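Local coordinates for protein D-mannonate dehydratase (Streptococcus suis, PDB 3BDK) that probably catalyses the manganese- or iron-dependent dehydration of D-mannonate to 2-dehydro-3-deoxy-D-gluconate, a step in pentose and glucuronate interconversion, at residues A[49-54]-A[81-86]; A[132-137]-A[148-153]. All blocks are in the same frame, centred on the assembly; numbering follows the deposited sequence.

Contact 1 of 2, residues A[49-54]-A[81-86]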
loop_
_atom_site.group_PDB
_atom_site.type_symbol
_atom_site.label_atom_id
_atom_site.label_comp_id
_atom_site.label_asym_id
_atom_site.label_seq_id
_atom_site.Cartn_x
_atom_site.Cartn_y
_atom_site.Cartn_z
ATOM N N VAL A 49 7.316 -2.278 16.764
ATOM C CA VAL A 49 8.699 -2.734 16.810
ATOM C C VAL A 49 9.534 -1.566 17.328
ATOM O O VAL A 49 9.620 -0.515 16.693
ATOM C CB VAL A 49 9.204 -3.166 15.408
ATOM C CG1 VAL A 49 10.724 -3.181 15.352
ATOM C CG2 VAL A 49 8.653 -4.518 15.019
ATOM N N THR A 50 10.139 -1.738 18.495
ATOM C CA THR A 50 10.849 -0.638 19.136
ATOM C C THR A 50 11.936 -1.137 20.088
ATOM O O THR A 50 12.128 -2.340 20.260
ATOM C CB THR A 50 9.863 0.300 19.894
ATOM O OG1 THR A 50 10.576 1.421 20.452
ATOM C CG2 THR A 50 9.132 -0.459 20.992
ATOM N N ALA A 51 12.636 -0.188 20.697
ATOM C CA ALA A 51 13.687 -0.481 21.640
ATOM C C ALA A 51 13.717 0.630 22.682
ATOM O O ALA A 51 13.005 1.632 22.544
ATOM C CB ALA A 51 15.020 -0.570 20.915
ATOM N N VAL A 52 14.544 0.437 23.710
ATOM C CA VAL A 52 14.760 1.402 24.786
ATOM C C VAL A 52 15.891 2.364 24.394
ATOM O O VAL A 52 16.899 1.946 23.829
ATOM C CB VAL A 52 15.067 0.655 26.127
ATOM C CG1 VAL A 52 15.504 1.610 27.216
ATOM C CG2 VAL A 52 13.848 -0.129 26.595
ATOM N N TYR A 53 15.734 3.647 24.694
ATOM C CA TYR A 53 16.687 4.638 24.192
ATOM C C TYR A 53 17.456 5.482 25.220
ATOM O O TYR A 53 18.262 6.340 24.851
ATOM C CB TYR A 53 16.005 5.514 23.137
ATOM C CG TYR A 53 15.892 4.794 21.809
ATOM C CD1 TYR A 53 17.036 4.546 21.035
ATOM C CD2 TYR A 53 14.658 4.336 21.335
ATOM C CE1 TYR A 53 16.957 3.869 19.823
ATOM C CE2 TYR A 53 14.567 3.650 20.109
ATOM C CZ TYR A 53 15.723 3.425 19.366
ATOM O OH TYR A 53 15.670 2.756 18.166
ATOM N N ASP A 54 17.238 5.199 26.500
ATOM C CA ASP A 54 17.829 5.982 27.597
ATOM C C ASP A 54 18.858 5.209 28.450
ATOM O O ASP A 54 19.216 5.640 29.559
ATOM C CB ASP A 54 16.715 6.591 28.484
ATOM C CG ASP A 54 15.622 5.579 28.860
ATOM O OD1 ASP A 54 15.427 4.566 28.144
ATOM O OD2 ASP A 54 14.935 5.803 29.875
ATOM N N THR A 81 5.703 -7.007 19.106
ATOM C CA THR A 81 5.865 -8.341 18.533
ATOM C C THR A 81 7.346 -8.748 18.457
ATOM O O THR A 81 7.665 -9.940 18.348
ATOM C CB THR A 81 5.225 -8.409 17.124
ATOM O OG1 THR A 81 5.392 -9.718 16.556
ATOM C CG2 THR A 81 5.844 -7.365 16.197
ATOM N N VAL A 82 8.224 -7.738 18.516
ATOM C CA VAL A 82 9.663 -7.854 18.273
ATOM C C VAL A 82 10.331 -6.600 18.805
ATOM O O VAL A 82 9.760 -5.518 18.739
ATOM C CB VAL A 82 9.992 -7.903 16.754
ATOM C CG1 VAL A 82 11.504 -7.850 16.521
ATOM C CG2 VAL A 82 9.382 -9.130 16.072
ATOM N N ILE A 83 11.544 -6.737 19.321
ATOM C CA ILE A 83 12.323 -5.574 19.723
ATOM C C ILE A 83 13.439 -5.338 18.722
ATOM O O ILE A 83 14.253 -6.224 18.474
ATOM C CB ILE A 83 12.875 -5.723 21.161
ATOM C CG1 ILE A 83 11.734 -5.502 22.160
ATOM C CG2 ILE A 83 14.041 -4.746 21.427
ATOM C CD1 ILE A 83 12.140 -5.543 23.594
ATOM N N GLU A 84 13.462 -4.156 18.118
ATOM C CA GLU A 84 14.484 -3.889 17.137
ATOM C C GLU A 84 15.679 -3.344 17.841
ATOM O O GLU A 84 15.857 -2.127 18.006
ATOM C CB GLU A 84 14.056 -2.952 16.027
ATOM C CG GLU A 84 15.077 -2.935 14.895
ATOM C CD GLU A 84 14.732 -3.867 13.740
ATOM O OE1 GLU A 84 13.688 -4.550 13.789
ATOM O OE2 GLU A 84 15.496 -3.891 12.755
ATOM N N SER A 85 16.471 -4.307 18.289
ATOM C CA SER A 85 17.854 -4.123 18.623
ATOM C C SER A 85 18.068 -3.800 20.084
ATOM O O SER A 85 17.759 -2.705 20.554
ATOM C CB SER A 85 18.528 -3.098 17.703
ATOM O OG SER A 85 19.885 -3.431 17.495
ATOM N N ILE A 86 18.549 -4.817 20.791
ATOM C CA ILE A 86 19.506 -4.627 21.865
ATOM C C ILE A 86 20.894 -4.705 21.191
ATOM O O ILE A 86 21.323 -5.778 20.756
ATOM C CB ILE A 86 19.386 -5.708 22.955
ATOM C CG1 ILE A 86 17.921 -5.942 23.342
ATOM C CG2 ILE A 86 20.225 -5.320 24.168
ATOM C CD1 ILE A 86 17.709 -7.143 24.262
#
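V49 touches E84 through its CG1 methyl, V49 CG1 lying 3.4 Å from E84 CB. The valine puts that methyl anti to its own N (chi1 161°), and the glutamate, bent at chi2, brings its carboxylate back so that OE1 also passes 3.6 Å from V49 CG1. The other methyl of V49 packs alongside V82, CG2 to CB 4.0 Å, the two valines pointing the same way. Between the backbones there is one hydrogen bond, E84 N to T50 O at 3.1 Å; it is bent, and the donor stands above the carbonyl plane. T50 O also receives a CA-H...O contact from I83 CA at 3.3 Å, with I83 CG2 beside it. These are adjacent parallel strands of a beta-alpha-beta unit, 47-50 and 79-84 with helix 63-74 between them, in the TIM barrel of the xylose isomerase-like type. At E84 the chain turns sharply in an inverse gamma turn, and A51 CB packs against the turned backbone, 3.4 Å from E84 O. One shell further out, R328 forms a salt bridge with E84 OE1, to which H286, a manganese ligand, adds a weak hydrogen bond. The glutamate side chain lies about 4 Å (nearest atoms) from both the bound D-mannose and the manganese, while T50 OG1 is tied to W27 O.

Contact 2 of 2, residues A[132-137]-A[148-153]; sequences TRSDLH and AFLKSD
The side chains of T132 and F149 cross at a slant, T132 CG2 3.7 Å from F149 CE1, and the carbonyl oxygen of T132 comes within 3.4 Å of F149 CD1. That same T132 O also accepts a hydrogen bond from R133 NH1 at 3.1 Å; the bond is nearly straight (168°), and the oxygen sits in the guanidinium plane although the nitrogen approaches from above the carbonyl plane. Backbone pairing is concentrated on A148. A148 O takes S134 N at 2.9 Å, in the carbonyl plane and on a lone pair, and more weakly D135 N at 3.1 Å. In return A148 N gives a straighter bond to D135 O, 2.9 Å long. S134 and D135 thus both face A148, a classic beta bulge where the antiparallel hairpin of strands 135-139 and 145-150 begins to pair. Just after it the chain turns a corner, and D135 uses both carboxylate oxygens there: OD1 accepts H137 N in an Asx turn, met from above the carboxylate plane, and OD2 bonds to H138 ND1. F149 is backed on the neighbouring strand by F297. The chain of R133, bent at chi2 (-58°), carries its guanidinium to salt bridges with E299 and with D222 of the mannose pocket, its nearest atom about 4 Å from the sugar. With E299, D222 and T132 O all engaged, the rotation of the guanidinium is fixed beside the pocket.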
loop_
_atom_site.group_PDB
_atom_site.type_symbol
_atom_site.label_atom_id
_atom_site.label_comp_id
_atom_site.label_asym_id
_atom_site.label_seq_id
_atom_site.Cartn_x
_atom_site.Cartn_y
_atom_site.Cartn_z
ATOM N N THR A 132 25.714 1.749 5.991
ATOM C CA THR A 132 26.476 2.786 5.333
ATOM C C THR A 132 25.729 3.156 4.065
ATOM O O THR A 132 25.376 2.285 3.262
ATOM C CB THR A 132 27.868 2.257 4.996
ATOM O OG1 THR A 132 28.550 1.926 6.210
ATOM C CG2 THR A 132 28.696 3.273 4.204
ATOM N N ARG A 133 25.466 4.442 3.897
ATOM C CA ARG A 133 24.930 4.937 2.653
ATOM C C ARG A 133 25.841 6.059 2.193
ATOM O O ARG A 133 26.501 6.688 3.015
ATOM C CB ARG A 133 23.497 5.441 2.829
ATOM C CG ARG A 133 22.470 4.373 3.231
ATOM C CD ARG A 133 22.403 3.205 2.217
ATOM N NE ARG A 133 21.346 2.262 2.555
ATOM C CZ ARG A 133 21.526 1.111 3.202
ATOM N NH1 ARG A 133 22.744 0.727 3.577
ATOM N NH2 ARG A 133 20.477 0.339 3.474
ATOM N N SER A 134 25.893 6.292 0.882
ATOM C CA SER A 134 26.661 7.386 0.319
ATOM C C SER A 134 25.772 8.621 0.214
ATOM O O SER A 134 26.262 9.748 0.103
ATOM C CB SER A 134 27.164 7.006 -1.075
ATOM O OG SER A 134 26.394 7.651 -2.085
ATOM N N ASP A 135 24.457 8.406 0.230
ATOM C CA ASP A 135 23.513 9.466 -0.138
ATOM C C ASP A 135 22.118 9.168 0.382
ATOM O O ASP A 135 21.534 8.133 0.044
ATOM C CB ASP A 135 23.504 9.635 -1.667
ATOM C CG ASP A 135 22.718 10.861 -2.132
ATOM O OD1 ASP A 135 22.082 11.557 -1.309
ATOM O OD2 ASP A 135 22.727 11.115 -3.353
ATOM N N LEU A 136 21.585 10.114 1.159
ATOM C CA LEU A 136 20.362 9.938 1.928
ATOM C C LEU A 136 19.166 10.668 1.344
ATOM O O LEU A 136 18.119 10.798 2.000
ATOM C CB LEU A 136 20.571 10.375 3.380
ATOM C CG LEU A 136 21.805 9.868 4.140
ATOM C CD1 LEU A 136 21.815 10.486 5.523
ATOM C CD2 LEU A 136 21.851 8.363 4.245
ATOM N N HIS A 137 19.321 11.125 0.108
ATOM C CA HIS A 137 18.226 11.678 -0.687
ATOM C C HIS A 137 18.591 11.474 -2.149
ATOM O O HIS A 137 18.724 12.453 -2.898
ATOM C CB HIS A 137 18.057 13.183 -0.433
ATOM C CG HIS A 137 17.906 13.543 1.012
ATOM N ND1 HIS A 137 16.806 13.176 1.765
ATOM C CD2 HIS A 137 18.721 14.229 1.847
ATOM C CE1 HIS A 137 16.953 13.622 3.000
ATOM N NE2 HIS A 137 18.109 14.260 3.078
ATOM N N ALA A 148 20.817 5.522 -0.953
ATOM C CA ALA A 148 21.601 4.802 -1.908
ATOM C C ALA A 148 23.004 4.683 -1.367
ATOM O O ALA A 148 23.500 5.587 -0.688
ATOM C CB ALA A 148 21.589 5.513 -3.250
ATOM N N PHE A 149 23.608 3.530 -1.638
ATOM C CA PHE A 149 25.023 3.293 -1.464
ATOM C C PHE A 149 25.640 3.182 -2.849
ATOM O O PHE A 149 25.435 2.186 -3.542
ATOM C CB PHE A 149 25.226 1.982 -0.709
ATOM C CG PHE A 149 26.662 1.612 -0.505
ATOM C CD1 PHE A 149 27.384 2.133 0.569
ATOM C CD2 PHE A 149 27.297 0.734 -1.370
ATOM C CE1 PHE A 149 28.710 1.789 0.771
ATOM C CE2 PHE A 149 28.631 0.392 -1.182
ATOM C CZ PHE A 149 29.337 0.920 -0.105
ATOM N N LEU A 150 26.390 4.195 -3.259
ATOM C CA LEU A 150 27.067 4.146 -4.547
ATOM C C LEU A 150 28.561 4.022 -4.320
ATOM O O LEU A 150 29.229 4.971 -3.885
ATOM C CB LEU A 150 26.758 5.384 -5.389
ATOM C CG LEU A 150 25.412 5.587 -6.088
ATOM C CD1 LEU A 150 24.255 5.590 -5.106
ATOM C CD2 LEU A 150 25.401 6.909 -6.898
ATOM N N LYS A 151 29.082 2.842 -4.622
ATOM C CA LYS A 151 30.477 2.527 -4.372
ATOM C C LYS A 151 31.420 3.659 -4.781
ATOM O O LYS A 151 32.106 4.238 -3.935
ATOM C CB LYS A 151 30.861 1.227 -5.064
ATOM C CG LYS A 151 30.476 -0.006 -4.288
ATOM C CD LYS A 151 30.851 -1.243 -5.053
ATOM C CE LYS A 151 30.150 -2.451 -4.518
ATOM N NZ LYS A 151 30.495 -3.599 -5.367
ATOM N N SER A 152 31.425 4.000 -6.062
ATOM C CA SER A 152 32.439 4.902 -6.584
ATOM C C SER A 152 32.479 6.227 -5.840
ATOM O O SER A 152 33.505 6.894 -5.820
ATOM C CB SER A 152 32.275 5.110 -8.087
ATOM O OG SER A 152 32.442 3.874 -8.764
ATOM N N ASP A 153 31.387 6.586 -5.189
ATOM C CA ASP A 153 31.331 7.852 -4.492
ATOM C C ASP A 153 31.919 7.718 -3.094
ATOM O O ASP A 153 32.309 8.712 -2.470
ATOM C CB ASP A 153 29.890 8.381 -4.457
ATOM C CG ASP A 153 29.327 8.666 -5.864
ATOM O OD1 ASP A 153 29.618 7.904 -6.828
ATOM O OD2 ASP A 153 28.577 9.656 -6.004
#

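Contact 1 closes before contact 2 opens along the chain, and the two do not touch: their centres are 26 Å apart and their nearest atoms about 11 Å. They belong to different sheets. Residues 49-54 and 81-86 pair as the first two strands of the parallel barrel, whereas 132-137 and 148-153 belong to a hairpin in a separate four-stranded antiparallel sheet. Strand 120-123, next to 79-84 in the barrel, leads the chain toward that hairpin. Both contacts nevertheless send a side chain to within about 4 Å of the bound D-mannose, so the barrel and the segment leading into the hairpin each contribute a side chain beside the sugar.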